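Local coordinates for RabGDI protein (Plasmodium falciparum 3D7, PDB 3P1W) that probably acts as a Rab GDP-dissociation inhibitor, holding Rab GTPases in their GDP-bound state during vesicle transport, at residues A[172-177]-A[232-237]; A[311-314]-A[319-322]. All coordinates share one frame; numbering follows the deposited sequence.

How the contacts relate
The two contacts lie in different parts of the chain, on opposite sides of its centre: their own centres are 39 Å apart and their nearest atoms about 22 Å. Contact 1 belongs to a helical region, where the end of helix 158-173 and the loop after it lean on helix 226-243. Contact 2 belongs to the sheet region, at the short link between strand 305-308 and strand 320-333, which enter two different mixed sheets. They follow one another in sequence, contact 1 closing before contact 2 opens, and do not touch. Contact 2 rests on side chains meeting side chains, contact 1 also on a lysine chain against a backbone carbonyl; no hydrogen bond crosses either.

Contact 1 of 2, residues A[172-177]-A[232-237]; sequences SEWDAN and RIKLYM
Lys234 reaches across from helix 226-243 to the backbone of Trp174, its methylene chain rather than its ammonium group doing the touching: CD lies 3.4 Å from Trp174 O and CE 3.7 Å from the same oxygen. With CG anti to the backbone N (chi1 -160°) the chain heads for the loop, and the bend at chi3 brings CE to the edge of the indole, near the ring plane, 4.4 Å from Trp174 CE3. A lysine suits this place because its long aliphatic part can pack while NZ, swung by the bend at chi4, turns aside to a weak hydrogen bond with Gln238. Here helix 158-173 ends against helix 226-243 and the chain leaves as a loop; the side chain of Trp174 is buried, lying among Tyr227, Leu230 and Pro187 and meeting the ring of Trp182. Further on, Asp175 OD1 accepts from Asn177 N at 2.7 Å, an Asx turn that shapes the loop. Three residues on from Lys234, about one helical turn, Met237 also points toward the other segment; its flexible thioether chain, bent at chi3 (73°), brings the terminal methyl CE to 4.1 Å from CB of the small, exposed Ser172.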
ATOM      1  N   SER A 172      -1.573  -9.929  23.435  1.00 47.79           N
ATOM      2  CA  SER A 172      -0.467  -9.124  23.936  1.00 50.08           C
ATOM      3  C   SER A 172       0.610  -9.983  24.631  1.00 52.94           C
ATOM      4  O   SER A 172       1.796  -9.653  24.577  1.00 53.79           O
ATOM      5  CB  SER A 172      -1.004  -8.073  24.903  1.00 50.93           C
ATOM      6  OG  SER A 172      -0.005  -7.139  25.248  1.00 53.86           O
ATOM      7  N   GLU A 173       0.201 -11.089  25.248  1.00 54.80           N
ATOM      8  CA  GLU A 173       1.141 -11.996  25.939  1.00 57.49           C
ATOM      9  C   GLU A 173       1.448 -13.285  25.178  1.00 57.45           C
ATOM     10  O   GLU A 173       2.276 -14.086  25.612  1.00 58.94           O
ATOM     11  CB  GLU A 173       0.592 -12.336  27.306  1.00 59.46           C
ATOM     12  CG  GLU A 173       0.567 -11.140  28.221  1.00 61.62           C
ATOM     13  CD  GLU A 173       0.307 -11.532  29.642  1.00 66.73           C
ATOM     14  OE1 GLU A 173       1.133 -12.284  30.214  1.00 71.04           O
ATOM     15  OE2 GLU A 173      -0.724 -11.091  30.186  1.00 69.83           O
ATOM     16  N   TRP A 174       0.789 -13.465  24.040  1.00 55.56           N
ATOM     17  CA  TRP A 174       0.946 -14.655  23.217  1.00 55.48           C
ATOM     18  C   TRP A 174       2.298 -14.678  22.491  1.00 56.17           C
ATOM     19  O   TRP A 174       2.798 -13.640  22.036  1.00 55.26           O
ATOM     20  CB  TRP A 174      -0.200 -14.705  22.208  1.00 53.49           C
ATOM     21  CG  TRP A 174      -0.179 -15.857  21.288  1.00 51.11           C
ATOM     22  CD1 TRP A 174      -0.775 -17.069  21.470  1.00 50.81           C
ATOM     23  CD2 TRP A 174       0.432 -15.896  20.000  1.00 48.34           C
ATOM     24  NE1 TRP A 174      -0.562 -17.870  20.374  1.00 49.89           N
ATOM     25  CE2 TRP A 174       0.183 -17.176  19.458  1.00 48.45           C
ATOM     26  CE3 TRP A 174       1.172 -14.973  19.254  1.00 46.20           C
ATOM     27  CZ2 TRP A 174       0.659 -17.562  18.197  1.00 47.21           C
ATOM     28  CZ3 TRP A 174       1.644 -15.352  18.002  1.00 45.16           C
ATOM     29  CH2 TRP A 174       1.381 -16.640  17.486  1.00 45.98           C
ATOM     30  N   ASP A 175       2.872 -15.878  22.386  1.00 58.16           N
ATOM     31  CA  ASP A 175       4.152 -16.096  21.712  1.00 59.02           C
ATOM     32  C   ASP A 175       4.081 -17.386  20.909  1.00 59.46           C
ATOM     33  O   ASP A 175       3.789 -18.457  21.460  1.00 61.41           O
ATOM     34  CB  ASP A 175       5.288 -16.181  22.735  1.00 61.30           C
ATOM     35  CG  ASP A 175       6.674 -16.230  22.087  1.00 62.38           C
ATOM     36  OD1 ASP A 175       6.879 -16.965  21.095  1.00 60.89           O
ATOM     37  OD2 ASP A 175       7.576 -15.535  22.599  1.00 65.85           O
ATOM     38  N   ALA A 176       4.393 -17.285  19.620  1.00 58.62           N
ATOM     39  CA  ALA A 176       4.318 -18.420  18.708  1.00 59.16           C
ATOM     40  C   ALA A 176       5.184 -19.606  19.160  1.00 62.12           C
ATOM     41  O   ALA A 176       4.900 -20.750  18.794  1.00 62.93           O
ATOM     42  CB  ALA A 176       4.718 -17.985  17.303  1.00 57.63           C
ATOM     43  N   ASN A 177       6.216 -19.330  19.963  1.00 64.07           N
ATOM     44  CA  ASN A 177       7.206 -20.341  20.363  1.00 66.60           C
ATOM     45  C   ASN A 177       7.207 -20.688  21.851  1.00 68.83           C
ATOM     46  O   ASN A 177       8.026 -21.500  22.298  1.00 71.24           O
ATOM     47  CB  ASN A 177       8.605 -19.878  19.942  1.00 66.88           C
ATOM     48  CG  ASN A 177       8.738 -19.724  18.443  1.00 65.76           C
ATOM     49  OD1 ASN A 177       9.152 -18.675  17.946  1.00 66.40           O
ATOM     50  ND2 ASN A 177       8.371 -20.766  17.706  1.00 66.30           N
ATOM     51  N   ARG A 232       0.024 -11.341  13.247  1.00 33.64           N
ATOM     52  CA  ARG A 232      -0.331 -10.103  12.569  1.00 31.97           C
ATOM     53  C   ARG A 232      -1.047  -9.135  13.500  1.00 31.33           C
ATOM     54  O   ARG A 232      -0.753  -7.937  13.514  1.00 30.68           O
ATOM     55  CB  ARG A 232      -1.200 -10.412  11.356  1.00 30.62           C
ATOM     56  CG  ARG A 232      -0.414 -11.073  10.221  1.00 31.01           C
ATOM     57  CD  ARG A 232      -1.331 -11.606   9.171  1.00 30.68           C
ATOM     58  NE  ARG A 232      -1.920 -10.540   8.370  1.00 28.10           N
ATOM     59  CZ  ARG A 232      -1.346  -9.984   7.299  1.00 27.35           C
ATOM     60  NH1 ARG A 232      -0.151 -10.378   6.866  1.00 27.94           N
ATOM     61  NH2 ARG A 232      -1.981  -9.026   6.653  1.00 23.92           N
ATOM     62  N   ILE A 233      -1.980  -9.655  14.286  1.00 32.20           N
ATOM     63  CA  ILE A 233      -2.681  -8.836  15.286  1.00 32.23           C
ATOM     64  C   ILE A 233      -1.682  -8.325  16.315  1.00 33.72           C
ATOM     65  O   ILE A 233      -1.649  -7.136  16.609  1.00 33.02           O
ATOM     66  CB  ILE A 233      -3.862  -9.592  15.946  1.00 32.49           C
ATOM     67  CG1 ILE A 233      -4.910  -9.918  14.885  1.00 31.84           C
ATOM     68  CG2 ILE A 233      -4.516  -8.735  17.051  1.00 31.77           C
ATOM     69  CD1 ILE A 233      -6.129 -10.675  15.392  1.00 32.40           C
ATOM     70  N   LYS A 234      -0.816  -9.207  16.815  1.00 36.19           N
ATOM     71  CA  LYS A 234       0.237  -8.767  17.737  1.00 38.14           C
ATOM     72  C   LYS A 234       1.137  -7.698  17.123  1.00 37.01           C
ATOM     73  O   LYS A 234       1.480  -6.719  17.778  1.00 37.46           O
ATOM     74  CB  LYS A 234       1.092  -9.945  18.225  1.00 40.10           C
ATOM     75  CG  LYS A 234       1.836  -9.607  19.508  1.00 45.28           C
ATOM     76  CD  LYS A 234       2.505 -10.825  20.136  1.00 51.07           C
ATOM     77  CE  LYS A 234       3.644 -11.337  19.285  1.00 53.76           C
ATOM     78  NZ  LYS A 234       4.592 -10.249  18.892  1.00 56.41           N
ATOM     79  N   LEU A 235       1.499  -7.879  15.859  1.00 37.00           N
ATOM     80  CA  LEU A 235       2.340  -6.903  15.153  1.00 36.63           C
ATOM     81  C   LEU A 235       1.692  -5.532  15.053  1.00 35.44           C
ATOM     82  O   LEU A 235       2.368  -4.519  15.243  1.00 36.04           O
ATOM     83  CB  LEU A 235       2.730  -7.414  13.764  1.00 36.22           C
ATOM     84  CG  LEU A 235       3.765  -6.570  12.998  1.00 37.87           C
ATOM     85  CD1 LEU A 235       5.172  -6.710  13.590  1.00 40.32           C
ATOM     86  CD2 LEU A 235       3.759  -6.956  11.525  1.00 38.19           C
ATOM     87  N   TYR A 236       0.394  -5.492  14.747  1.00 34.17           N
ATOM     88  CA  TYR A 236      -0.343  -4.237  14.728  1.00 32.98           C
ATOM     89  C   TYR A 236      -0.221  -3.572  16.107  1.00 34.79           C
ATOM     90  O   TYR A 236       0.157  -2.395  16.241  1.00 33.95           O
ATOM     91  CB  TYR A 236      -1.814  -4.507  14.418  1.00 31.44           C
ATOM     92  CG  TYR A 236      -2.642  -3.285  14.172  1.00 29.35           C
ATOM     93  CD1 TYR A 236      -2.884  -2.833  12.865  1.00 25.85           C
ATOM     94  CD2 TYR A 236      -3.203  -2.575  15.220  1.00 27.59           C
ATOM     95  CE1 TYR A 236      -3.638  -1.701  12.634  1.00 25.15           C
ATOM     96  CE2 TYR A 236      -3.975  -1.457  14.989  1.00 26.27           C
ATOM     97  CZ  TYR A 236      -4.208  -1.020  13.694  1.00 25.73           C
ATOM     98  OH  TYR A 236      -4.973   0.113  13.473  1.00 26.50           O
ATOM     99  N   MET A 237      -0.543  -4.352  17.131  1.00 36.73           N
ATOM    100  CA  MET A 237      -0.503  -3.875  18.514  1.00 38.87           C
ATOM    101  C   MET A 237       0.877  -3.341  18.935  1.00 40.65           C
ATOM    102  O   MET A 237       0.958  -2.289  19.564  1.00 41.23           O
ATOM    103  CB  MET A 237      -0.946  -4.989  19.462  1.00 40.22           C
ATOM    104  CG  MET A 237      -2.405  -5.376  19.305  1.00 40.69           C
ATOM    105  SD  MET A 237      -2.844  -6.762  20.378  1.00 46.73           S
ATOM    106  CE  MET A 237      -2.859  -5.947  21.967  1.00 44.31           C
TER

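Contact 2 of 2, residues A[311-314]-A[319-322]; sequences SYVM and KIKK
The loop before strand 320-333 folds back here against the strand's first residues. It leaves a mixed sheet in which strand 305-308 runs parallel to strand 20-26, consistent with the Rossmann-like fold of the GDI family, and leads through a 3-10 segment into the second mixed sheet, where strand 320-333 pairs with strand 405-418. Residues 311-314 lie in the loop, residues 319-322 run from its end into the strand, and the two meet through side chains alone. Val313, buried, is the middle of the contact. Its CG2 lies 3.9 Å from Ile320 CG2 and 4.0 Å from Lys319 CB, so one methyl touches both Lys319, the last loop residue, and Ile320, the first of the strand. The short, branched valine brings a methyl up to both without a longer chain intervening, and its side chain also packs on Ile427 and Val429 of strand 427-429, which runs parallel to strand 305-308.

Lys319 offers only the root of its chain to valine, the two side chains crossing at about a right angle. CG sits beside the backbone N (chi1 -69°), and further bends carry the amine away from the contact to a salt bridge with Asp425 and a hydrogen bond to Ile427 O. The charge of this buried lysine is thus probably balanced by Asp425, while its methylenes serve as apolar surface. Ile320 has a beta-branched shape well suited to an extended backbone. Its CG1 lies between the backbone N and the carbonyl carbon (chi1 55°), and from there CD1 extends toward the loop. Met314 starts out pointing away, but the bend at chi2 returns its sulfur to the strand, where SD rests 3.8 Å from Ile320 CD1.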
ATOM      1  N   SER A 311       3.876  -2.165 -18.058  1.00 18.90           N
ATOM      2  CA  SER A 311       3.863  -1.318 -19.241  1.00 19.98           C
ATOM      3  C   SER A 311       5.007  -1.608 -20.196  1.00 20.86           C
ATOM      4  O   SER A 311       4.921  -1.216 -21.368  1.00 23.49           O
ATOM      5  CB  SER A 311       3.870   0.178 -18.894  1.00 20.87           C
ATOM      6  OG  SER A 311       5.094   0.621 -18.395  1.00 21.50           O
ATOM      7  N   TYR A 312       6.061  -2.252 -19.710  1.00 20.13           N
ATOM      8  CA  TYR A 312       7.235  -2.563 -20.540  1.00 21.18           C
ATOM      9  C   TYR A 312       7.160  -3.904 -21.263  1.00 22.54           C
ATOM     10  O   TYR A 312       8.044  -4.215 -22.105  1.00 24.11           O
ATOM     11  CB  TYR A 312       8.523  -2.449 -19.712  1.00 21.17           C
ATOM     12  CG  TYR A 312       8.853  -1.030 -19.403  1.00 21.77           C
ATOM     13  CD1 TYR A 312       9.567  -0.238 -20.297  1.00 24.76           C
ATOM     14  CD2 TYR A 312       8.434  -0.452 -18.189  1.00 22.38           C
ATOM     15  CE1 TYR A 312       9.865   1.089 -20.008  1.00 24.73           C
ATOM     16  CE2 TYR A 312       8.720   0.865 -17.901  1.00 23.02           C
ATOM     17  CZ  TYR A 312       9.423   1.637 -18.805  1.00 26.65           C
ATOM     18  OH  TYR A 312       9.678   2.961 -18.481  1.00 28.93           O
ATOM     19  N   VAL A 313       6.099  -4.666 -21.023  1.00 22.31           N
ATOM     20  CA  VAL A 313       5.954  -5.991 -21.615  1.00 23.04           C
ATOM     21  C   VAL A 313       4.634  -6.168 -22.328  1.00 24.52           C
ATOM     22  O   VAL A 313       4.173  -7.299 -22.540  1.00 24.28           O
ATOM     23  CB  VAL A 313       6.151  -7.119 -20.556  1.00 23.15           C
ATOM     24  CG1 VAL A 313       7.593  -7.133 -20.012  1.00 23.35           C
ATOM     25  CG2 VAL A 313       5.124  -6.995 -19.373  1.00 20.92           C
ATOM     26  N   MET A 314       4.045  -5.058 -22.769  1.00 25.53           N
ATOM     27  CA  MET A 314       2.729  -5.131 -23.400  1.00 27.31           C
ATOM     28  C   MET A 314       2.789  -5.761 -24.793  1.00 28.85           C
ATOM     29  O   MET A 314       1.753  -6.189 -25.304  1.00 31.12           O
ATOM     30  CB  MET A 314       2.105  -3.741 -23.498  1.00 27.48           C
ATOM     31  CG  MET A 314       1.773  -3.118 -22.183  1.00 28.69           C
ATOM     32  SD  MET A 314       0.439  -3.972 -21.338  1.00 32.72           S
ATOM     33  CE  MET A 314      -0.934  -3.280 -22.248  1.00 35.69           C
ATOM     34  N   LYS A 319       3.298 -12.830 -20.540  1.00 27.95           N
ATOM     35  CA  LYS A 319       4.052 -12.183 -19.461  1.00 26.56           C
ATOM     36  C   LYS A 319       3.137 -11.716 -18.346  1.00 25.01           C
ATOM     37  O   LYS A 319       3.475 -11.862 -17.177  1.00 24.28           O
ATOM     38  CB  LYS A 319       4.824 -10.971 -19.961  1.00 26.26           C
ATOM     39  CG  LYS A 319       6.004 -11.274 -20.891  1.00 25.23           C
ATOM     40  CD  LYS A 319       6.959 -12.319 -20.323  1.00 25.64           C
ATOM     41  CE  LYS A 319       7.676 -11.875 -19.066  1.00 24.38           C
ATOM     42  NZ  LYS A 319       8.571 -12.924 -18.517  1.00 25.11           N
ATOM     43  N   ILE A 320       1.997 -11.155 -18.716  1.00 24.21           N
ATOM     44  CA  ILE A 320       1.050 -10.633 -17.731  1.00 23.91           C
ATOM     45  C   ILE A 320      -0.367 -11.068 -18.047  1.00 24.34           C
ATOM     46  O   ILE A 320      -0.707 -11.376 -19.197  1.00 23.72           O
ATOM     47  CB  ILE A 320       1.092  -9.090 -17.636  1.00 22.38           C
ATOM     48  CG1 ILE A 320       0.876  -8.454 -19.011  1.00 24.87           C
ATOM     49  CG2 ILE A 320       2.424  -8.638 -17.019  1.00 22.55           C
ATOM     50  CD1 ILE A 320       1.039  -6.952 -19.019  1.00 24.58           C
ATOM     51  N   LYS A 321      -1.184 -11.073 -17.002  1.00 23.76           N
ATOM     52  CA  LYS A 321      -2.585 -11.427 -17.099  1.00 25.27           C
ATOM     53  C   LYS A 321      -3.355 -10.320 -16.395  1.00 23.22           C
ATOM     54  O   LYS A 321      -3.002  -9.963 -15.290  1.00 22.23           O
ATOM     55  CB  LYS A 321      -2.770 -12.740 -16.374  1.00 26.83           C
ATOM     56  CG  LYS A 321      -4.184 -13.232 -16.102  1.00 33.18           C
ATOM     57  CD  LYS A 321      -4.121 -14.671 -15.543  1.00 37.91           C
ATOM     58  CE  LYS A 321      -3.476 -14.745 -14.124  1.00 40.53           C
ATOM     59  NZ  LYS A 321      -3.077 -16.156 -13.739  1.00 44.53           N
ATOM     60  N   LYS A 322      -4.379  -9.779 -17.046  1.00 23.74           N
ATOM     61  CA  LYS A 322      -5.258  -8.805 -16.430  1.00 23.15           C
ATOM     62  C   LYS A 322      -6.238  -9.521 -15.492  1.00 23.92           C
ATOM     63  O   LYS A 322      -6.916 -10.496 -15.886  1.00 23.90           O
ATOM     64  CB  LYS A 322      -5.972  -7.979 -17.505  1.00 23.76           C
ATOM     65  CG  LYS A 322      -6.953  -6.928 -16.971  1.00 25.64           C
ATOM     66  CD  LYS A 322      -7.624  -6.133 -18.103  1.00 30.40           C
ATOM     67  CE  LYS A 322      -8.948  -5.459 -17.648  1.00 34.30           C
ATOM     68  NZ  LYS A 322      -9.371  -4.255 -18.522  1.00 34.36           N
TER